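PDB 2HDW: uncharacterized protein PA2218 from Pseudomonas aeruginosa, which is uncharacterised but has an alpha/beta hydrolase fold and probably acts as a hydrolase on a substrate not yet identified. Local coordinates for residues 102-107 with 177-182. Residues are numbered along the deposited sequence; the frame is centred on the assembly and turned at random.
Sequences GGPFGA and GICGWG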
loop_
_atom_site.group_PDB
_atom_site.type_symbol
_atom_site.label_atom_id
_atom_site.label_comp_id
_atom_site.label_asym_id
_atom_site.label_seq_id
_atom_site.Cartn_x
_atom_site.Cartn_y
_atom_site.Cartn_z
ATOM N N GLY A 102 -1.625 0.709 4.279
ATOM C CA GLY A 102 -1.965 0.329 2.920
ATOM C C GLY A 102 -0.768 -0.291 2.216
ATOM O O GLY A 102 0.386 -0.025 2.576
ATOM N N GLY A 103 -1.043 -1.123 1.217
ATOM C CA GLY A 103 0.019 -1.767 0.464
ATOM C C GLY A 103 0.080 -3.257 0.742
ATOM O O GLY A 103 -0.526 -3.722 1.706
ATOM N N PRO A 104 0.777 -4.042 -0.098
ATOM C CA PRO A 104 1.506 -3.616 -1.301
ATOM C C PRO A 104 0.577 -3.174 -2.426
ATOM O O PRO A 104 -0.634 -3.366 -2.352
ATOM C CB PRO A 104 2.291 -4.865 -1.697
ATOM C CG PRO A 104 2.524 -5.553 -0.381
ATOM C CD PRO A 104 1.176 -5.406 0.293
ATOM N N PHE A 105 1.158 -2.584 -3.467
ATOM C CA PHE A 105 0.394 -2.140 -4.631
ATOM C C PHE A 105 -0.024 -3.398 -5.397
ATOM O O PHE A 105 0.821 -4.120 -5.919
ATOM C CB PHE A 105 1.273 -1.257 -5.522
ATOM C CG PHE A 105 0.576 -0.725 -6.736
ATOM C CD1 PHE A 105 -0.321 0.339 -6.635
ATOM C CD2 PHE A 105 0.820 -1.279 -7.991
ATOM C CE1 PHE A 105 -0.959 0.841 -7.762
ATOM C CE2 PHE A 105 0.186 -0.786 -9.128
ATOM C CZ PHE A 105 -0.708 0.278 -9.015
ATOM N N GLY A 106 -1.324 -3.662 -5.464
ATOM C CA GLY A 106 -1.791 -4.850 -6.157
ATOM C C GLY A 106 -2.074 -5.972 -5.173
ATOM O O GLY A 106 -2.317 -7.119 -5.562
ATOM N N ALA A 107 -2.036 -5.638 -3.889
ATOM C CA ALA A 107 -2.302 -6.603 -2.830
ATOM C C ALA A 107 -3.577 -6.173 -2.119
ATOM O O ALA A 107 -4.023 -5.034 -2.270
ATOM C CB ALA A 107 -1.139 -6.636 -1.843
ATOM N N GLY A 177 3.040 2.918 4.807
ATOM C CA GLY A 177 2.903 2.578 3.400
ATOM C C GLY A 177 3.860 1.452 3.060
ATOM O O GLY A 177 5.074 1.602 3.195
ATOM N N ILE A 178 3.313 0.325 2.614
ATOM C CA ILE A 178 4.108 -0.845 2.270
ATOM C C ILE A 178 4.278 -1.002 0.759
ATOM O O ILE A 178 3.336 -0.800 -0.007
ATOM C CB ILE A 178 3.443 -2.151 2.787
ATOM C CG1 ILE A 178 3.053 -2.011 4.259
ATOM C CG2 ILE A 178 4.400 -3.323 2.602
ATOM C CD1 ILE A 178 2.140 -3.120 4.760
ATOM N N CYS A 179 5.481 -1.367 0.339
ATOM C CA CYS A 179 5.749 -1.594 -1.072
ATOM C C CYS A 179 5.312 -0.385 -1.907
ATOM O O CYS A 179 5.678 0.754 -1.606
ATOM C CB CYS A 179 4.999 -2.862 -1.506
ATOM S SG CYS A 179 5.517 -3.618 -3.075
ATOM N N GLY A 180 4.517 -0.634 -2.943
ATOM C CA GLY A 180 4.049 0.441 -3.800
ATOM C C GLY A 180 3.288 1.538 -3.077
ATOM O O GLY A 180 3.276 2.688 -3.516
ATOM N N TRP A 181 2.643 1.202 -1.965
ATOM C CA TRP A 181 1.901 2.218 -1.236
ATOM C C TRP A 181 2.779 3.048 -0.313
ATOM O O TRP A 181 2.304 3.977 0.356
ATOM C CB TRP A 181 0.740 1.585 -0.481
ATOM C CG TRP A 181 -0.406 1.331 -1.406
ATOM C CD1 TRP A 181 -0.491 0.361 -2.371
ATOM C CD2 TRP A 181 -1.585 2.129 -1.535
ATOM N NE1 TRP A 181 -1.655 0.513 -3.098
ATOM C CE2 TRP A 181 -2.341 1.593 -2.606
ATOM C CE3 TRP A 181 -2.077 3.250 -0.852
ATOM C CZ2 TRP A 181 -3.560 2.143 -3.009
ATOM C CZ3 TRP A 181 -3.292 3.797 -1.253
ATOM C CH2 TRP A 181 -4.019 3.241 -2.324
ATOM N N GLY A 182 4.066 2.710 -0.281
ATOM C CA GLY A 182 4.998 3.484 0.514
ATOM C C GLY A 182 5.083 4.833 -0.188
ATOM O O GLY A 182 5.130 5.879 0.444
HETATM O O HOH W 1 3.823 -3.049 -5.356
HETATM O O HOH W 2 -3.076 -1.577 -4.962
#
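Trp181 meets the backbone of Gly102 to Phe105, its CB 3.6 Å from Gly103 CA and the edge of its indole at Phe105, with CD1 3.5 Å from Phe105 CA. With CG turned beside its own backbone N, the indole brings NE1 to the edge of the Phe105 ring, the two planes inclined by 33°. A water accepts from both Trp181 NE1 and Gly106 N, tying the indole to the turn Pro104-Ala107. Further along, Pro104 CB presses on Cys179 CB at a tight 3.4 Å, and Phe105 CB sits against Gly180 CA at 3.7 Å. Ile178 O receives CA-H...O contacts from Gly103 and Pro104 while accepting the backbone bond from Trp181 N. At the strand ends, a nearly straight bond from Ile178 N to Gly102 O, 2.9 Å long, closes the parallel pairing of strands 96-102 and 173-178. The cis peptide before Pro104 then bends the chain past Cys179, whose side chain also touches His344 and Tyr348. Gly-Ile-Cys-Gly-Trp-Gly, with Cys179 at phi 53°, psi -128° between strand and helix 180-191, is consistent with the nucleophile elbow of alpha/beta hydrolases, and the loop after strand 96-102 probably lies where these enzymes usually build their oxyanion hole.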